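Xylosidase (Xanthomonas axonopodis pv. citri, PDB 6XN2) probably hydrolyses beta-xylosidic linkages in xylan-derived oligosaccharides, as a family 43 glycoside hydrolase whose pocket binds beta-D-xylopyranose. Local coordinates at residues Ala252-Glu257 and Thr274-Arg279; Ile280-Ser285 and Thr293-Leu298; Ala300-Trp305 and Ile353-Glu358. One frame throughout, in Å; residues are numbered along the deposited sequence.

Contact 1. Residues Ala252-Glu257 and Thr274-Arg279; sequences ARRFFE and TGDTHR. With XYP (beta-D-xylopyranose), chain E.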
loop_
_atom_site.group_PDB
_atom_site.type_symbol
_atom_site.label_atom_id
_atom_site.label_comp_id
_atom_site.label_asym_id
_atom_site.label_seq_id
_atom_site.Cartn_x
_atom_site.Cartn_y
_atom_site.Cartn_z
ATOM N N ALA A 252 -10.370 -14.570 5.103
ATOM C CA ALA A 252 -9.988 -13.980 6.343
ATOM C C ALA A 252 -8.507 -13.682 6.358
ATOM O O ALA A 252 -8.110 -12.748 6.948
ATOM C CB ALA A 252 -10.317 -14.917 7.452
ATOM N N ARG A 253 -7.707 -14.478 5.671
ATOM C CA ARG A 253 -6.273 -14.292 5.658
ATOM C C ARG A 253 -5.552 -14.101 4.318
ATOM O O ARG A 253 -4.517 -13.530 4.288
ATOM C CB ARG A 253 -5.622 -15.457 6.389
ATOM C CG ARG A 253 -6.206 -15.766 7.741
ATOM C CD ARG A 253 -5.466 -16.861 8.447
ATOM N NE ARG A 253 -5.752 -18.139 7.863
ATOM C CZ ARG A 253 -5.238 -19.271 8.275
ATOM N NH1 ARG A 253 -4.417 -19.284 9.283
ATOM N NH2 ARG A 253 -5.551 -20.377 7.676
ATOM N N ARG A 254 -6.114 -14.612 3.233
ATOM C CA ARG A 254 -5.410 -14.552 1.932
ATOM C C ARG A 254 -5.248 -13.115 1.435
ATOM O O ARG A 254 -6.094 -12.301 1.685
ATOM C CB ARG A 254 -6.067 -15.449 0.886
ATOM C CG ARG A 254 -7.432 -14.985 0.421
ATOM C CD ARG A 254 -7.394 -14.006 -0.697
ATOM N NE ARG A 254 -8.725 -13.606 -1.082
ATOM C CZ ARG A 254 -9.410 -12.662 -0.479
ATOM N NH1 ARG A 254 -8.891 -12.028 0.547
ATOM N NH2 ARG A 254 -10.609 -12.345 -0.895
ATOM N N PHE A 255 -4.165 -12.880 0.714
ATOM C CA PHE A 255 -3.836 -11.594 0.141
ATOM C C PHE A 255 -4.857 -11.044 -0.836
ATOM O O PHE A 255 -5.325 -11.740 -1.653
ATOM C CB PHE A 255 -2.464 -11.689 -0.519
ATOM C CG PHE A 255 -2.097 -10.494 -1.328
ATOM C CD1 PHE A 255 -1.558 -9.400 -0.739
ATOM C CD2 PHE A 255 -2.320 -10.471 -2.666
ATOM C CE1 PHE A 255 -1.230 -8.300 -1.458
ATOM C CE2 PHE A 255 -1.997 -9.368 -3.400
ATOM C CZ PHE A 255 -1.453 -8.276 -2.789
ATOM N N PHE A 256 -5.194 -9.770 -0.721
ATOM C CA PHE A 256 -6.115 -9.117 -1.621
ATOM C C PHE A 256 -5.431 -8.006 -2.383
ATOM O O PHE A 256 -5.441 -8.036 -3.560
ATOM C CB PHE A 256 -7.299 -8.553 -0.897
ATOM C CG PHE A 256 -8.391 -8.044 -1.781
ATOM C CD1 PHE A 256 -8.430 -6.740 -2.168
ATOM C CD2 PHE A 256 -9.431 -8.859 -2.151
ATOM C CE1 PHE A 256 -9.445 -6.265 -2.933
ATOM C CE2 PHE A 256 -10.445 -8.384 -2.914
ATOM C CZ PHE A 256 -10.455 -7.089 -3.305
ATOM N N GLU A 257 -4.851 -7.043 -1.686
ATOM C CA GLU A 257 -4.154 -5.924 -2.293
ATOM C C GLU A 257 -3.222 -5.191 -1.322
ATOM O O GLU A 257 -3.088 -5.570 -0.210
ATOM C CB GLU A 257 -5.122 -4.920 -2.917
ATOM C CG GLU A 257 -5.911 -4.068 -1.960
ATOM C CD GLU A 257 -7.158 -3.446 -2.574
ATOM O OE1 GLU A 257 -7.328 -3.469 -3.769
ATOM O OE2 GLU A 257 -7.967 -2.884 -1.851
ATOM N N THR A 274 -6.922 -7.595 3.212
ATOM C CA THR A 274 -7.643 -8.806 2.882
ATOM C C THR A 274 -8.891 -8.534 2.083
ATOM O O THR A 274 -9.657 -9.394 1.796
ATOM C CB THR A 274 -8.036 -9.614 4.091
ATOM O OG1 THR A 274 -8.924 -8.858 4.879
ATOM C CG2 THR A 274 -6.844 -10.013 4.872
ATOM N N GLY A 275 -9.070 -7.303 1.729
ATOM C CA GLY A 275 -10.176 -6.912 0.873
ATOM C C GLY A 275 -11.571 -7.090 1.445
ATOM O O GLY A 275 -12.056 -6.234 2.198
ATOM N N ASP A 276 -12.209 -8.191 1.082
ATOM C CA ASP A 276 -13.577 -8.433 1.496
ATOM C C ASP A 276 -13.818 -8.750 2.940
ATOM O O ASP A 276 -14.944 -8.830 3.350
ATOM C CB ASP A 276 -14.312 -9.406 0.582
ATOM C CG ASP A 276 -13.718 -10.783 0.573
ATOM O OD1 ASP A 276 -12.559 -10.932 0.901
ATOM O OD2 ASP A 276 -14.439 -11.692 0.217
ATOM N N THR A 277 -12.751 -8.950 3.692
ATOM C CA THR A 277 -12.846 -9.163 5.102
ATOM C C THR A 277 -12.279 -7.967 5.856
ATOM O O THR A 277 -12.166 -7.973 7.026
ATOM C CB THR A 277 -12.257 -10.469 5.568
ATOM O OG1 THR A 277 -10.924 -10.562 5.128
ATOM C CG2 THR A 277 -13.057 -11.594 5.019
ATOM N N HIS A 278 -11.892 -6.974 5.108
ATOM C CA HIS A 278 -11.490 -5.702 5.638
ATOM C C HIS A 278 -10.413 -5.523 6.655
ATOM O O HIS A 278 -10.467 -4.594 7.390
ATOM C CB HIS A 278 -12.737 -4.947 6.071
ATOM C CG HIS A 278 -13.812 -4.959 5.051
ATOM N ND1 HIS A 278 -13.993 -3.959 4.136
ATOM C CD2 HIS A 278 -14.739 -5.887 4.771
ATOM C CE1 HIS A 278 -15.010 -4.263 3.366
ATOM N NE2 HIS A 278 -15.473 -5.425 3.729
ATOM N N ARG A 279 -9.419 -6.382 6.664
ATOM C CA ARG A 279 -8.335 -6.202 7.566
ATOM C C ARG A 279 -7.000 -6.032 6.944
ATOM O O ARG A 279 -6.806 -6.347 5.834
ATOM C CB ARG A 279 -8.154 -7.386 8.462
ATOM C CG ARG A 279 -9.339 -8.264 8.642
ATOM C CD ARG A 279 -8.805 -9.634 8.937
ATOM N NE ARG A 279 -9.845 -10.590 8.970
ATOM C CZ ARG A 279 -9.732 -11.802 9.452
ATOM N NH1 ARG A 279 -8.600 -12.235 9.945
ATOM N NH2 ARG A 279 -10.790 -12.584 9.435
HETATM O O1 XYP E . -8.689 -1.035 -4.701
HETATM C C1 XYP E . -8.104 0.113 -4.132
HETATM C C2 XYP E . -6.642 0.146 -4.525
HETATM C C3 XYP E . -6.024 1.495 -4.332
HETATM C C4 XYP E . -6.906 2.569 -4.932
HETATM C C5 XYP E . -8.282 2.465 -4.343
HETATM O O2 XYP E . -5.854 -0.774 -3.783
HETATM O O3 XYP E . -4.822 1.371 -5.033
HETATM O O4 XYP E . -6.405 3.828 -4.613
HETATM O O5 XYP E . -8.837 1.210 -4.615
#

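Contact 2. Residues Ile280-Ser285 and Thr293-Leu298; sequences ICYATS and TYQGVL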
loop_
_atom_site.group_PDB
_atom_site.type_symbol
_atom_site.label_atom_id
_atom_site.label_comp_id
_atom_site.label_asym_id
_atom_site.label_seq_id
_atom_site.Cartn_x
_atom_site.Cartn_y
_atom_site.Cartn_z
ATOM N N ILE A 280 -6.096 -5.502 7.735
ATOM C CA ILE A 280 -4.737 -5.465 7.353
ATOM C C ILE A 280 -4.167 -6.610 8.157
ATOM O O ILE A 280 -4.253 -6.621 9.335
ATOM C CB ILE A 280 -3.975 -4.202 7.709
ATOM C CG1 ILE A 280 -4.605 -2.993 7.073
ATOM C CG2 ILE A 280 -2.575 -4.322 7.182
ATOM C CD1 ILE A 280 -4.653 -3.041 5.593
ATOM N N CYS A 281 -3.652 -7.610 7.484
ATOM C CA CYS A 281 -3.031 -8.749 8.129
ATOM C C CYS A 281 -1.529 -8.717 7.938
ATOM O O CYS A 281 -1.075 -8.000 7.169
ATOM C CB CYS A 281 -3.561 -10.023 7.531
ATOM S SG CYS A 281 -5.223 -10.430 8.044
ATOM N N TYR A 282 -0.767 -9.475 8.682
ATOM C CA TYR A 282 0.662 -9.516 8.445
ATOM C C TYR A 282 1.206 -10.927 8.592
ATOM O O TYR A 282 0.591 -11.799 9.217
ATOM C CB TYR A 282 1.411 -8.538 9.370
ATOM C CG TYR A 282 1.570 -8.993 10.804
ATOM C CD1 TYR A 282 0.486 -8.999 11.676
ATOM C CD2 TYR A 282 2.808 -9.388 11.294
ATOM C CE1 TYR A 282 0.629 -9.406 12.990
ATOM C CE2 TYR A 282 2.960 -9.799 12.605
ATOM C CZ TYR A 282 1.870 -9.802 13.449
ATOM O OH TYR A 282 2.009 -10.214 14.758
ATOM N N ALA A 283 2.357 -11.131 7.965
ATOM C CA ALA A 283 3.070 -12.399 7.970
ATOM C C ALA A 283 4.563 -12.107 8.035
ATOM O O ALA A 283 4.998 -11.012 7.683
ATOM C CB ALA A 283 2.735 -13.213 6.732
ATOM N N THR A 284 5.331 -13.087 8.488
ATOM C CA THR A 284 6.782 -12.852 8.633
ATOM C C THR A 284 7.645 -13.871 7.888
ATOM O O THR A 284 7.191 -14.942 7.665
ATOM C CB THR A 284 7.200 -12.778 10.095
ATOM O OG1 THR A 284 6.744 -13.979 10.689
ATOM C CG2 THR A 284 6.585 -11.611 10.818
ATOM N N SER A 285 8.861 -13.461 7.546
ATOM C CA SER A 285 9.856 -14.307 6.856
ATOM C C SER A 285 11.279 -13.875 7.217
ATOM O O SER A 285 11.454 -12.826 7.775
ATOM C CB SER A 285 9.682 -14.241 5.400
ATOM O OG SER A 285 10.566 -15.137 4.775
ATOM N N THR A 293 5.092 -16.498 6.821
ATOM C CA THR A 293 4.106 -17.234 7.647
ATOM C C THR A 293 3.121 -16.265 8.300
ATOM O O THR A 293 3.540 -15.407 9.019
ATOM C CB THR A 293 4.762 -18.076 8.734
ATOM O OG1 THR A 293 5.640 -19.007 8.119
ATOM C CG2 THR A 293 3.738 -18.818 9.553
ATOM N N TYR A 294 1.842 -16.471 8.053
ATOM C CA TYR A 294 0.784 -15.655 8.613
ATOM C C TYR A 294 0.883 -15.528 10.104
ATOM O O TYR A 294 1.086 -16.485 10.776
ATOM C CB TYR A 294 -0.581 -16.246 8.281
ATOM C CG TYR A 294 -1.748 -15.471 8.848
ATOM C CD1 TYR A 294 -2.257 -14.405 8.197
ATOM C CD2 TYR A 294 -2.301 -15.808 10.035
ATOM C CE1 TYR A 294 -3.301 -13.698 8.693
ATOM C CE2 TYR A 294 -3.335 -15.099 10.551
ATOM C CZ TYR A 294 -3.834 -14.045 9.866
ATOM O OH TYR A 294 -4.859 -13.344 10.358
ATOM N N GLN A 295 0.728 -14.321 10.609
ATOM C CA GLN A 295 0.789 -14.086 12.044
ATOM C C GLN A 295 -0.575 -13.697 12.605
ATOM O O GLN A 295 -1.068 -14.336 13.525
ATOM C CB GLN A 295 1.820 -13.008 12.368
ATOM C CG GLN A 295 3.249 -13.384 12.000
ATOM C CD GLN A 295 3.733 -14.616 12.737
ATOM O OE1 GLN A 295 3.625 -14.702 13.959
ATOM N NE2 GLN A 295 4.267 -15.580 11.995
ATOM N N GLY A 296 -1.197 -12.662 12.046
ATOM C CA GLY A 296 -2.495 -12.230 12.534
ATOM C C GLY A 296 -2.990 -10.936 11.921
ATOM O O GLY A 296 -2.462 -10.483 10.901
ATOM N N VAL A 297 -3.983 -10.320 12.534
ATOM C CA VAL A 297 -4.577 -9.090 12.091
ATOM C C VAL A 297 -3.865 -7.914 12.707
ATOM O O VAL A 297 -3.676 -7.850 13.874
ATOM C CB VAL A 297 -6.051 -9.021 12.492
ATOM C CG1 VAL A 297 -6.666 -7.722 12.112
ATOM C CG2 VAL A 297 -6.834 -10.158 11.907
ATOM N N LEU A 298 -3.524 -6.964 11.878
ATOM C CA LEU A 298 -2.769 -5.800 12.290
ATOM C C LEU A 298 -3.692 -4.586 12.449
ATOM O O LEU A 298 -3.538 -3.785 13.372
ATOM C CB LEU A 298 -1.670 -5.547 11.259
ATOM C CG LEU A 298 -0.601 -4.501 11.492
ATOM C CD1 LEU A 298 0.670 -5.015 10.854
ATOM C CD2 LEU A 298 -1.024 -3.196 10.862
#

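Contact 3. Residues Ala300-Trp305 and Ile353-Glu358; sequences APVVGW and IYPYGE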
loop_
_atom_site.group_PDB
_atom_site.type_symbol
_atom_site.label_atom_id
_atom_site.label_comp_id
_atom_site.label_asym_id
_atom_site.label_seq_id
_atom_site.Cartn_x
_atom_site.Cartn_y
_atom_site.Cartn_z
ATOM N N ALA A 300 -7.932 -3.643 12.384
ATOM C CA ALA A 300 -9.312 -4.047 12.270
ATOM C C ALA A 300 -10.022 -3.221 11.207
ATOM O O ALA A 300 -9.533 -2.241 10.730
ATOM C CB ALA A 300 -10.015 -3.903 13.588
ATOM N N PRO A 301 -11.228 -3.627 10.853
ATOM C CA PRO A 301 -11.929 -2.933 9.793
ATOM C C PRO A 301 -12.144 -1.458 9.960
ATOM O O PRO A 301 -12.463 -1.022 11.006
ATOM C CB PRO A 301 -13.250 -3.676 9.723
ATOM C CG PRO A 301 -12.949 -5.022 10.215
ATOM C CD PRO A 301 -11.929 -4.841 11.269
ATOM N N VAL A 302 -11.957 -0.727 8.889
ATOM C CA VAL A 302 -12.164 0.714 8.874
ATOM C C VAL A 302 -13.474 1.060 8.174
ATOM O O VAL A 302 -14.046 0.218 7.477
ATOM C CB VAL A 302 -11.010 1.440 8.162
ATOM C CG1 VAL A 302 -9.706 1.289 8.951
ATOM C CG2 VAL A 302 -10.846 0.895 6.743
ATOM N N VAL A 303 -13.922 2.297 8.315
ATOM C CA VAL A 303 -15.106 2.783 7.641
ATOM C C VAL A 303 -14.752 2.947 6.176
ATOM O O VAL A 303 -13.726 3.462 5.858
ATOM C CB VAL A 303 -15.594 4.113 8.240
ATOM C CG1 VAL A 303 -16.595 4.784 7.349
ATOM C CG2 VAL A 303 -16.193 3.888 9.592
ATOM N N GLY A 304 -15.616 2.481 5.291
ATOM C CA GLY A 304 -15.334 2.516 3.882
ATOM C C GLY A 304 -14.906 1.127 3.465
ATOM O O GLY A 304 -14.276 0.465 4.195
ATOM N N TRP A 305 -15.204 0.724 2.259
ATOM C CA TRP A 305 -14.918 -0.659 1.883
ATOM C C TRP A 305 -13.423 -0.957 1.902
ATOM O O TRP A 305 -12.998 -1.975 2.444
ATOM C CB TRP A 305 -15.489 -0.979 0.505
ATOM C CG TRP A 305 -15.590 -2.454 0.230
ATOM C CD1 TRP A 305 -16.693 -3.247 0.408
ATOM C CD2 TRP A 305 -14.555 -3.317 -0.271
ATOM N NE1 TRP A 305 -16.408 -4.540 0.053
ATOM C CE2 TRP A 305 -15.104 -4.612 -0.369
ATOM C CE3 TRP A 305 -13.218 -3.119 -0.643
ATOM C CZ2 TRP A 305 -14.366 -5.706 -0.828
ATOM C CZ3 TRP A 305 -12.482 -4.210 -1.098
ATOM C CH2 TRP A 305 -13.059 -5.486 -1.185
ATOM N N ILE A 353 -4.542 -3.176 15.932
ATOM C CA ILE A 353 -4.937 -1.809 16.141
ATOM C C ILE A 353 -6.415 -1.704 15.803
ATOM O O ILE A 353 -6.817 -2.148 14.798
ATOM C CB ILE A 353 -4.122 -0.868 15.263
ATOM C CG1 ILE A 353 -2.651 -1.038 15.568
ATOM C CG2 ILE A 353 -4.552 0.553 15.461
ATOM C CD1 ILE A 353 -1.750 -0.079 14.868
ATOM N N TYR A 354 -7.207 -1.133 16.696
ATOM C CA TYR A 354 -8.631 -0.976 16.506
ATOM C C TYR A 354 -8.841 0.494 16.276
ATOM O O TYR A 354 -8.733 1.251 17.171
ATOM C CB TYR A 354 -9.375 -1.515 17.725
ATOM C CG TYR A 354 -9.277 -3.011 17.862
ATOM C CD1 TYR A 354 -8.256 -3.582 18.521
ATOM C CD2 TYR A 354 -10.184 -3.837 17.277
ATOM C CE1 TYR A 354 -8.140 -4.941 18.616
ATOM C CE2 TYR A 354 -10.076 -5.196 17.374
ATOM C CZ TYR A 354 -9.044 -5.734 18.046
ATOM O OH TYR A 354 -8.909 -7.070 18.168
ATOM N N PRO A 355 -9.188 0.870 15.059
ATOM C CA PRO A 355 -9.230 2.274 14.632
ATOM C C PRO A 355 -10.351 3.100 15.268
ATOM O O PRO A 355 -10.303 4.321 15.174
ATOM C CB PRO A 355 -9.428 2.174 13.114
ATOM C CG PRO A 355 -10.044 0.834 12.889
ATOM C CD PRO A 355 -9.470 -0.060 13.949
ATOM N N TYR A 356 -11.339 2.457 15.886
ATOM C CA TYR A 356 -12.413 3.186 16.559
ATOM C C TYR A 356 -12.547 2.689 17.989
ATOM O O TYR A 356 -13.564 2.912 18.632
ATOM C CB TYR A 356 -13.732 3.041 15.782
ATOM C CG TYR A 356 -13.483 3.241 14.310
ATOM C CD1 TYR A 356 -13.225 4.511 13.799
ATOM C CD2 TYR A 356 -13.437 2.158 13.438
ATOM C CE1 TYR A 356 -12.954 4.700 12.459
ATOM C CE2 TYR A 356 -13.159 2.340 12.095
ATOM C CZ TYR A 356 -12.921 3.609 11.613
ATOM O OH TYR A 356 -12.642 3.792 10.278
ATOM N N GLY A 357 -11.491 2.055 18.491
ATOM C CA GLY A 357 -11.513 1.439 19.808
ATOM C C GLY A 357 -11.869 -0.036 19.720
ATOM O O GLY A 357 -12.597 -0.466 18.815
ATOM N N GLU A 358 -11.358 -0.829 20.655
ATOM C CA GLU A 358 -11.621 -2.263 20.612
ATOM C C GLU A 358 -13.083 -2.553 20.951
ATOM O O GLU A 358 -13.635 -3.561 20.519
ATOM C CB GLU A 358 -10.687 -3.024 21.558
ATOM C CG GLU A 358 -10.961 -4.528 21.580
ATOM C CD GLU A 358 -9.875 -5.330 22.277
ATOM O OE1 GLU A 358 -8.786 -4.770 22.534
ATOM O OE2 GLU A 358 -10.112 -6.522 22.561
#

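Contact 1. Residues Ala252-Glu257 and Thr274-Arg279
Two successive bends in the side chain of Arg254, with CG lodged between the backbone N and the carbonyl carbon (chi1 69°) and a second turn at chi2 (86°), bring its guanidinium to Thr274 and Asp276 on the neighbouring loop. Both segments belong to a blade of the five-bladed beta-propeller characteristic of family 43, where residues 252-257 lead into its first strand and residues 274-279 link its second and third strands. Arg254 grips this linking loop with two nitrogens. NH1 gives a hydrogen bond to Thr274 O at 3.0 Å, close to the guanidinium plane but from above the carbonyl plane, while NH2 forms a salt bridge with Asp276 OD1, also 3.0 Å long and met from above the carboxylate plane. The other carboxylate oxygen, OD2, takes a hydrogen bond with His251 ND1, so each carboxylate oxygen of Asp276 has a partner of its own.

Phe256 has CG anti to its backbone N, which lays the ring over Gly275. Gly275 CA sits 3.5 Å from the centroid of the Phe256 ring in a CH-pi contact, 19° off the normal. Trp189 meets the same ring edge-to-face. Phe256 and Glu257 both face Ser273 in a classic beta bulge, and from within the bulge Glu257 sends OE1 to accept a 2.9 Å hydrogen bond from O1 of the bound xylopyranose. The bulge thus joins the loop packing directly to a wall of the sugar pocket.

The loop is also braced from within: Thr274 OG1 donates to Thr277 OG1 (2.6 Å) and accepts from Arg279 N (3.1 Å). At the far end the extended Arg279 side chain presents a guanidinium face to the first segment, and Ala252 O lies over its centre, 3.1 Å from Arg279 CZ.

Contact 2. Residues Ile280-Ser285 and Thr293-Leu298
Thr293 O is gripped from opposite faces of its carbonyl plane, by Thr284 N across the strand pair at 3.0 Å and by Gln295 NE2 of its own strand at 3.1 Å. Neither donor lies in the plane. The Gln295 amide gets there because its chain bends at chi2 (-61°), which folds it back alongside the strand. Nearer the backbone, Gln295 CB sits over one face of the Tyr282 ring, a CH-pi contact 3.6 Å from the centroid. The ring is tethered at its far end, where Tyr282 OH is hydrogen-bonded to Ile350 N, and Leu298 CD1 packs against Tyr282 CB.

The opposite face of the sheet carries Cys281, Ala283, Tyr294 and Val297. Here Cys281 SG lies at the edge of the Tyr294 ring, near its plane and 3.8 Å from Tyr294 CE1, with Val297 CG2 as a further apolar neighbour. Arg253 makes a cation-pi contact with this tyrosine, tying the hairpin to the loop beside it.

Between these faces, Tyr282 O receives Gln295 N at 2.9 Å and, weakly, Gly296 N, so two successive residues answer one. This is the classic beta bulge of an antiparallel hairpin, set here in the two last strands of a four-stranded propeller blade.

Contact 3. Residues Ala300-Trp305 and Ile353-Glu358
The touching parts of the two loops run in broadly the same direction, 34° apart, and are joined at one end by a backbone hydrogen bond from Ala300 N to Ile353 O (3.1 Å), beyond which residues 354-357 close a type I beta turn. Residues 300-305 leave the last strand of one blade of the five-bladed beta-propeller for strand 310-314, while residues 353-358 belong to the chain's C-terminal part, so the contact fastens a late segment onto the exit from a blade.

Ala300 points its CB toward the turn and touches the Tyr354 ring obliquely, 3.7 Å from CD2, with Pro355 CD also within packing distance. The Pro355 ring is wedged against both backbone and side chain of the opposite loop: its CG lies 3.6 Å from Pro301 O and 4.0 Å from Val302 CG1. Beyond the contact, Tyr322 of strand 317-324 packs on Val302 and Pro355 alike.

Tyr356 reaches furthest across. With CG anti to the carbonyl carbon (chi1 -45°), its ring, with Pro355 CB over one face, turns an edge to the opposite loop, Val302 CA lying near the ring plane at the phenol end. Val303 CG2 packs 3.9 Å from Tyr356 CZ. Helix 29-36 closes over this region, its Leu33 touching both Val303 and Tyr356. The phenol oxygen is a buried polar junction with two protein partners: Asp324 OD2 is hydrogen-bonded to it, and Val303 N donates to Tyr356 OH in a short, nearly straight bond of 2.8 Å with an N-H...O angle of 167°.

Contacts 1 and 2 share one propeller blade: the first braces the loops at its sugar-binding end, the second pairs its two last strands, and they meet where Thr274 CG2 packs on Cys281 SG. Contact 3 lies outside that sheet, yet its start follows directly on the hairpin, and Ile353 N comes 2.8 Å from Leu298 O. Trp305 also reaches back to contact 1, packing on Gly275 and Phe256. Chemistry follows place. Contact 1, partly buried, relies on one arginine's salt bridge and carbonyl bond and on a phenylalanine ring over glycine; contact 2, also partly buried, on repeated backbone bonds; contact 3, the buried one, on Pro355, Ala300 and two valines, with a tyrosine hydroxyl taking a backbone N-H.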